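Side-chain contacts in response regulator (Xanthomonas campestris pv. campestris, PDB 3QYY), which probably acts as a diguanylate cyclase through its GGDEF domain, making cyclic di-GMP, which here occupies the active site as an inhibitor: residues 70-75 and 92-97; 30-35 and 41-46. All blocks are in the same frame, centred on the assembly; numbering follows the deposited sequence.

Contact 1 of 2, residues 70-75 and 92-97. With MG (magnesium ion), chain I; C2E (9,9'-[(2R,3R,3aS,5S,7aR,9R,10R,10aS,12S,14aR)-3,5,10,12-tetrahydroxy-5,12-dioxidooctahydro-2H,7H-difuro[3,2-d:3',2'-j][1,3,7,9,2,8]tetraoxadiphosphacyclododecine-2,9-diyl]bis(2-amino-1,9-dihydro-6H-purin-6-one)), chain F.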
loop_
_atom_site.group_PDB
_atom_site.type_symbol
_atom_site.label_atom_id
_atom_site.label_comp_id
_atom_site.label_asym_id
_atom_site.label_seq_id
_atom_site.Cartn_x
_atom_site.Cartn_y
_atom_site.Cartn_z
ATOM N N VAL B 70 12.638 10.734 -4.475
ATOM C CA VAL B 70 13.796 10.952 -5.328
ATOM C C VAL B 70 15.088 10.898 -4.510
ATOM O O VAL B 70 16.060 10.270 -4.929
ATOM C CB VAL B 70 13.703 12.312 -6.061
ATOM C CG1 VAL B 70 15.032 12.641 -6.735
ATOM C CG2 VAL B 70 12.597 12.253 -7.106
ATOM N N ARG B 71 15.088 11.536 -3.343
ATOM C CA ARG B 71 16.271 11.546 -2.483
ATOM C C ARG B 71 16.581 10.151 -1.946
ATOM O O ARG B 71 17.747 9.774 -1.810
ATOM C CB ARG B 71 16.084 12.514 -1.307
ATOM C CG ARG B 71 15.051 12.066 -0.287
ATOM C CD ARG B 71 15.089 12.895 0.999
ATOM N NE ARG B 71 16.344 12.734 1.730
ATOM C CZ ARG B 71 17.454 13.424 1.484
ATOM N NH1 ARG B 71 17.475 14.337 0.521
ATOM N NH2 ARG B 71 18.549 13.197 2.198
ATOM N N LEU B 72 15.537 9.386 -1.638
ATOM C CA LEU B 72 15.723 8.033 -1.122
ATOM C C LEU B 72 16.528 7.201 -2.113
ATOM O O LEU B 72 17.523 6.572 -1.748
ATOM C CB LEU B 72 14.363 7.372 -0.863
ATOM C CG LEU B 72 14.340 5.929 -0.341
ATOM C CD1 LEU B 72 12.998 5.651 0.314
ATOM C CD2 LEU B 72 14.594 4.942 -1.475
ATOM N N VAL B 73 16.093 7.205 -3.368
ATOM C CA VAL B 73 16.764 6.448 -4.415
ATOM C C VAL B 73 18.135 7.045 -4.727
ATOM O O VAL B 73 19.105 6.317 -4.946
ATOM C CB VAL B 73 15.901 6.412 -5.700
ATOM C CG1 VAL B 73 16.665 5.748 -6.833
ATOM C CG2 VAL B 73 14.608 5.649 -5.423
ATOM N N GLU B 74 18.214 8.372 -4.732
ATOM C CA GLU B 74 19.476 9.052 -5.009
ATOM C C GLU B 74 20.539 8.626 -3.995
ATOM O O GLU B 74 21.656 8.272 -4.369
ATOM C CB GLU B 74 19.292 10.571 -4.942
ATOM C CG GLU B 74 20.507 11.359 -5.400
ATOM C CD GLU B 74 20.375 12.849 -5.142
ATOM O OE1 GLU B 74 21.217 13.616 -5.657
ATOM O OE2 GLU B 74 19.437 13.254 -4.419
ATOM N N SER B 75 20.186 8.656 -2.716
ATOM C CA SER B 75 21.123 8.279 -1.664
ATOM C C SER B 75 21.506 6.803 -1.738
ATOM O O SER B 75 22.628 6.428 -1.390
ATOM C CB SER B 75 20.538 8.606 -0.287
ATOM O OG SER B 75 19.305 7.943 -0.070
ATOM N N ASP B 92 5.166 3.809 -2.367
ATOM C CA ASP B 92 6.332 4.104 -1.537
ATOM C C ASP B 92 7.051 2.818 -1.116
ATOM O O ASP B 92 7.721 2.773 -0.083
ATOM C CB ASP B 92 5.921 4.915 -0.302
ATOM C CG ASP B 92 4.990 4.157 0.627
ATOM O OD1 ASP B 92 4.629 4.730 1.674
ATOM O OD2 ASP B 92 4.618 3.004 0.322
ATOM N N GLU B 93 6.919 1.780 -1.940
ATOM C CA GLU B 93 7.540 0.485 -1.662
ATOM C C GLU B 93 8.704 0.238 -2.622
ATOM O O GLU B 93 8.572 0.429 -3.832
ATOM C CB GLU B 93 6.488 -0.625 -1.792
ATOM C CG GLU B 93 6.915 -1.965 -1.210
ATOM C CD GLU B 93 5.722 -2.814 -0.800
ATOM O OE1 GLU B 93 4.845 -2.291 -0.079
ATOM O OE2 GLU B 93 5.661 -3.999 -1.190
ATOM N N PHE B 94 9.843 -0.180 -2.074
ATOM C CA PHE B 94 11.045 -0.418 -2.874
ATOM C C PHE B 94 11.713 -1.758 -2.573
ATOM O O PHE B 94 11.518 -2.338 -1.506
ATOM C CB PHE B 94 12.079 0.684 -2.601
ATOM C CG PHE B 94 11.640 2.054 -3.029
ATOM C CD1 PHE B 94 11.997 2.550 -4.278
ATOM C CD2 PHE B 94 10.845 2.835 -2.196
ATOM C CE1 PHE B 94 11.566 3.807 -4.697
ATOM C CE2 PHE B 94 10.405 4.095 -2.605
ATOM C CZ PHE B 94 10.768 4.581 -3.861
ATOM N N LEU B 95 12.501 -2.233 -3.532
ATOM C CA LEU B 95 13.266 -3.465 -3.377
ATOM C C LEU B 95 14.723 -3.103 -3.641
ATOM O O LEU B 95 15.017 -2.289 -4.518
ATOM C CB LEU B 95 12.858 -4.535 -4.397
ATOM C CG LEU B 95 11.424 -5.063 -4.516
ATOM C CD1 LEU B 95 11.497 -6.483 -5.082
ATOM C CD2 LEU B 95 10.719 -5.063 -3.185
ATOM N N ILE B 96 15.630 -3.704 -2.881
ATOM C CA ILE B 96 17.050 -3.465 -3.070
ATOM C C ILE B 96 17.751 -4.816 -3.132
ATOM O O ILE B 96 17.540 -5.677 -2.272
ATOM C CB ILE B 96 17.658 -2.616 -1.919
ATOM C CG1 ILE B 96 17.071 -1.197 -1.948
ATOM C CG2 ILE B 96 19.177 -2.561 -2.060
ATOM C CD1 ILE B 96 17.686 -0.233 -0.924
ATOM N N GLY B 97 18.557 -5.001 -4.174
ATOM C CA GLY B 97 19.297 -6.237 -4.336
ATOM C C GLY B 97 20.769 -5.946 -4.104
ATOM O O GLY B 97 21.336 -5.055 -4.742
HETATM MG MG MG I . 3.591 1.561 1.363
HETATM P P1 C2E F . -2.224 7.549 -0.543
HETATM O O2P C2E F . -2.070 8.338 -1.820
HETATM O O1P C2E F . -3.390 7.935 0.317
HETATM O "O5'" C2E F . -2.374 6.010 -0.844
HETATM C "C5'" C2E F . -2.526 5.081 0.248
HETATM C "C4'" C2E F . -2.607 3.689 -0.359
HETATM O "O4'" C2E F . -3.584 3.523 -1.366
HETATM C "C3'" C2E F . -1.291 3.271 -1.003
HETATM O "O3'" C2E F . -0.357 2.793 -0.021
HETATM C "C2'" C2E F . -1.771 2.253 -1.993
HETATM O "O2'" C2E F . -1.794 0.969 -1.350
HETATM C "C1'" C2E F . -3.168 2.676 -2.428
HETATM N N9 C2E F . -3.091 3.467 -3.676
HETATM C C8 C2E F . -3.332 4.792 -3.815
HETATM N N7 C2E F . -3.182 5.190 -5.094
HETATM C C5 C2E F . -2.845 4.112 -5.798
HETATM C C6 C2E F . -2.547 3.820 -7.223
HETATM O O6 C2E F . -2.591 4.737 -8.082
HETATM N N1 C2E F . -2.239 2.546 -7.571
HETATM C C2 C2E F . -2.192 1.532 -6.662
HETATM N N2 C2E F . -1.882 0.288 -7.071
HETATM N N3 C2E F . -2.455 1.734 -5.327
HETATM C C4 C2E F . -2.780 2.979 -4.858
HETATM P P11 C2E F . 1.175 3.135 -0.377
HETATM O O21 C2E F . 1.506 2.601 -1.730
HETATM O O11 C2E F . 1.960 2.508 0.720
HETATM O O5A C2E F . 1.391 4.701 -0.354
HETATM C C5A C2E F . 1.157 5.406 0.864
HETATM C C4A C2E F . 1.369 6.879 0.656
HETATM O O4A C2E F . 2.664 7.235 0.098
HETATM C C3A C2E F . 0.336 7.502 -0.277
HETATM O O3A C2E F . -0.918 7.763 0.393
HETATM C C2A C2E F . 1.047 8.740 -0.725
HETATM O O2A C2E F . 0.754 9.792 0.212
HETATM C C1A C2E F . 2.528 8.398 -0.741
HETATM N N91 C2E F . 2.999 8.172 -2.137
HETATM C C81 C2E F . 3.048 7.010 -2.838
HETATM N N71 C2E F . 3.542 7.206 -4.083
HETATM C C51 C2E F . 3.821 8.514 -4.200
HETATM C C61 C2E F . 4.372 9.427 -5.242
HETATM O O61 C2E F . 4.717 9.010 -6.371
HETATM N N11 C2E F . 4.496 10.743 -4.943
HETATM C C21 C2E F . 4.137 11.266 -3.725
HETATM N N21 C2E F . 4.289 12.594 -3.502
HETATM N N31 C2E F . 3.630 10.486 -2.729
HETATM C C41 C2E F . 3.455 9.134 -2.909
HETATM O O HOH W 1 3.564 2.905 3.109
HETATM O O HOH W 2 3.632 0.129 -0.083
HETATM O O HOH W 3 2.334 0.176 2.592
#
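Leu72 on the helix and Phe94 on the strand meet face-on: the CD2 methyl of Leu72 stands 4.2 Å from the centroid of the Phe94 ring, only 4° off its normal, a CH-pi contact over the ring centre. The other methyl, CD1, is 4.2 Å from Phe94 CE2. The Val73 and Phe94 side chains cross at about a right angle, and Val73 CG2 reaches the ring obliquely, 3.6 Å from Phe94 CE1, the closest approach between the two segments. With chi1 of Phe94 at -64°, CG sits beside the backbone N and anti to the carbonyl carbon, which carries the ring toward the helix. No hydrogen bond crosses this wholly apolar, buried patch, which joins helix 62-77 to strand 93-98; Trp112 of helix 102-116 covers Leu72, and Thr17 and Ala19 lie on Val73. Phe94 is the last letter of the GGDEF signature, residues 90-94, the hairpin turn and strand start of the cyclase fold; its ring turns into the core, while Asp92 and Glu93 before it face the bound cyclic di-GMP. Asp92 holds the magnesium ion through OD2 at 2.1 Å, and OD2 lies 2.7 Å from the phosphate oxygen O11 of the cyclic di-GMP, which binds the same ion. Asp49 and three waters complete the six ligands. Here the packing gives way to water: water 1 donates to Asp92 OD1 at 2.6 Å, and water 2 to Glu93 OE1 at 2.7 Å, making Glu93 a second-shell partner of the ion. Asp66 and Asn57 bond to the ligand from elsewhere in the pocket. On the outer side of the helix, Glu74 is exposed, and Arg71 and Val70 are partly so.

Contact 2 of 2, residues 30-35 and 41-46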
loop_
_atom_site.group_PDB
_atom_site.type_symbol
_atom_site.label_atom_id
_atom_site.label_comp_id
_atom_site.label_asym_id
_atom_site.label_seq_id
_atom_site.Cartn_x
_atom_site.Cartn_y
_atom_site.Cartn_z
ATOM N N ARG B 30 15.235 -11.948 -10.915
ATOM C CA ARG B 30 15.493 -13.159 -11.686
ATOM C C ARG B 30 16.981 -13.289 -11.998
ATOM O O ARG B 30 17.591 -14.330 -11.743
ATOM C CB ARG B 30 14.707 -13.143 -13.000
ATOM C CG ARG B 30 14.862 -14.418 -13.819
ATOM C CD ARG B 30 14.496 -14.194 -15.277
ATOM N NE ARG B 30 15.392 -13.229 -15.906
ATOM C CZ ARG B 30 15.279 -12.804 -17.161
ATOM N NH1 ARG B 30 14.301 -13.257 -17.935
ATOM N NH2 ARG B 30 16.149 -11.928 -17.642
ATOM N N ASP B 31 17.560 -12.226 -12.547
ATOM C CA ASP B 31 18.971 -12.233 -12.907
ATOM C C ASP B 31 19.892 -12.421 -11.705
ATOM O O ASP B 31 20.876 -13.156 -11.787
ATOM C CB ASP B 31 19.341 -10.943 -13.645
ATOM C CG ASP B 31 18.631 -10.810 -14.983
ATOM O OD1 ASP B 31 18.022 -11.800 -15.441
ATOM O OD2 ASP B 31 18.692 -9.716 -15.580
ATOM N N SER B 32 19.577 -11.757 -10.595
ATOM C CA SER B 32 20.391 -11.868 -9.389
ATOM C C SER B 32 20.382 -13.278 -8.807
ATOM O O SER B 32 21.408 -13.759 -8.323
ATOM C CB SER B 32 19.920 -10.870 -8.327
ATOM O OG SER B 32 20.355 -9.559 -8.642
ATOM N N VAL B 33 19.228 -13.938 -8.849
ATOM C CA VAL B 33 19.121 -15.296 -8.328
ATOM C C VAL B 33 19.871 -16.267 -9.237
ATOM O O VAL B 33 20.520 -17.205 -8.762
ATOM C CB VAL B 33 17.646 -15.740 -8.215
ATOM C CG1 VAL B 33 17.569 -17.222 -7.862
ATOM C CG2 VAL B 33 16.942 -14.913 -7.150
ATOM N N THR B 34 19.782 -16.036 -10.542
ATOM C CA THR B 34 20.463 -16.887 -11.509
ATOM C C THR B 34 21.970 -16.792 -11.297
ATOM O O THR B 34 22.666 -17.805 -11.237
ATOM C CB THR B 34 20.134 -16.463 -12.952
ATOM O OG1 THR B 34 18.731 -16.635 -13.192
ATOM C CG2 THR B 34 20.920 -17.306 -13.951
ATOM N N ALA B 35 22.466 -15.565 -11.181
ATOM C CA ALA B 35 23.888 -15.338 -10.967
ATOM C C ALA B 35 24.344 -15.991 -9.663
ATOM O O ALA B 35 25.459 -16.503 -9.572
ATOM C CB ALA B 35 24.176 -13.844 -10.938
ATOM N N TRP B 41 27.913 -16.153 -6.611
ATOM C CA TRP B 41 28.118 -15.045 -5.689
ATOM C C TRP B 41 26.927 -14.852 -4.755
ATOM O O TRP B 41 25.816 -15.302 -5.038
ATOM C CB TRP B 41 28.456 -13.741 -6.426
ATOM C CG TRP B 41 27.520 -13.315 -7.503
ATOM C CD1 TRP B 41 26.159 -13.376 -7.483
ATOM C CD2 TRP B 41 27.876 -12.650 -8.723
ATOM N NE1 TRP B 41 25.642 -12.783 -8.613
ATOM C CE2 TRP B 41 26.675 -12.329 -9.390
ATOM C CE3 TRP B 41 29.095 -12.292 -9.314
ATOM C CZ2 TRP B 41 26.656 -11.663 -10.622
ATOM C CZ3 TRP B 41 29.077 -11.630 -10.538
ATOM C CH2 TRP B 41 27.863 -11.323 -11.178
ATOM N N PRO B 42 27.151 -14.188 -3.614
ATOM C CA PRO B 42 26.096 -13.945 -2.630
ATOM C C PRO B 42 25.054 -12.931 -3.086
ATOM O O PRO B 42 25.348 -12.029 -3.869
ATOM C CB PRO B 42 26.876 -13.449 -1.422
ATOM C CG PRO B 42 27.948 -12.631 -2.069
ATOM C CD PRO B 42 28.409 -13.543 -3.193
ATOM N N PHE B 43 23.833 -13.090 -2.594
ATOM C CA PHE B 43 22.768 -12.160 -2.928
ATOM C C PHE B 43 21.787 -12.023 -1.776
ATOM O O PHE B 43 21.324 -13.014 -1.212
ATOM C CB PHE B 43 22.011 -12.592 -4.187
ATOM C CG PHE B 43 20.928 -11.627 -4.588
ATOM C CD1 PHE B 43 19.595 -12.024 -4.621
ATOM C CD2 PHE B 43 21.242 -10.302 -4.885
ATOM C CE1 PHE B 43 18.582 -11.116 -4.942
ATOM C CE2 PHE B 43 20.238 -9.383 -5.209
ATOM C CZ PHE B 43 18.902 -9.795 -5.235
ATOM N N VAL B 44 21.490 -10.777 -1.427
ATOM C CA VAL B 44 20.557 -10.478 -0.357
ATOM C C VAL B 44 19.478 -9.566 -0.934
ATOM O O VAL B 44 19.787 -8.565 -1.584
ATOM C CB VAL B 44 21.258 -9.751 0.805
ATOM C CG1 VAL B 44 20.282 -9.549 1.955
ATOM C CG2 VAL B 44 22.477 -10.557 1.264
ATOM N N LEU B 45 18.218 -9.921 -0.708
ATOM C CA LEU B 45 17.096 -9.122 -1.199
ATOM C C LEU B 45 16.412 -8.416 -0.043
ATOM O O LEU B 45 16.130 -9.034 0.988
ATOM C CB LEU B 45 16.075 -10.013 -1.916
ATOM C CG LEU B 45 14.795 -9.311 -2.389
ATOM C CD1 LEU B 45 15.135 -8.352 -3.533
ATOM C CD2 LEU B 45 13.766 -10.347 -2.838
ATOM N N PHE B 46 16.152 -7.122 -0.213
ATOM C CA PHE B 46 15.470 -6.329 0.802
ATOM C C PHE B 46 14.163 -5.776 0.243
ATOM O O PHE B 46 14.101 -5.359 -0.913
ATOM C CB PHE B 46 16.305 -5.121 1.242
ATOM C CG PHE B 46 17.617 -5.472 1.877
ATOM C CD1 PHE B 46 18.756 -5.645 1.098
ATOM C CD2 PHE B 46 17.720 -5.603 3.258
ATOM C CE1 PHE B 46 19.985 -5.938 1.688
ATOM C CE2 PHE B 46 18.946 -5.897 3.861
ATOM C CZ PHE B 46 20.079 -6.065 3.071
#
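The Phe43 ring receives the CB of Ser32 squarely over one face, 3.4 Å from the centroid and 12° off the normal, as a CH-pi contact, while Ser32 OG stands over the rim, 3.4 Å from Phe43 CE2. The Trp41 indole has the Ala35 carbonyl oxygen over one face and the Ser32 carbonyl oxygen near the plane at its edge, too far from NE1 for a bond. The Ala35 methyl meets the NE1-CE2-CZ2 side of the indole, with CB 3.3 Å from Trp41 CE2; the still shorter spacing to NE1 is doubtful. Phe43 has CG anti to its backbone N (chi1 -178°), laying the ring against the helix, whereas the Trp41 side chain starts between N and carbonyl carbon (chi1 53°) and turns its end back toward Ala35. His99 meets both rings. This joins helix 22-38 to the start of the central strand 44-50 of the GGDEF sheet, where Val33 and Phe43 both touch Leu144 of helix 141-157. On the helix's outer side, Arg30 makes a salt bridge to its neighbour Asp31, NE and NH2 both donating to the one oxygen OD1, with NH2 at 2.9 Å. The Ser32 hydroxyl is hydrogen-bonded to Trp85 NE1, and its methylene lies on the aromatic face: helix and strand are held here by dispersion and shape, with no hydrogen bond between them.

Contact 2 closes before contact 1 opens along the chain, and their centres lie about 18 Å apart. They share one sheet, in which strands 44-50 and 93-98 are antiparallel neighbours: Ile96 O and Phe46 N, 2.9 Å apart, probably form a hydrogen bond, and Gly97 CA packs 3.4 Å from Phe43 CE2. The helices lie on opposite faces of that sheet, 62-77 beside 102-116 and 22-38 beside 141-157. Contact 1 lies about 6 Å from the centre of the chain, at the magnesium end of its strand; contact 2 is about 13 Å from it, near the far end. Together they join helices to both faces; magnesium ligand Asp49 lies late in 44-50, Asp92 just before 93-98.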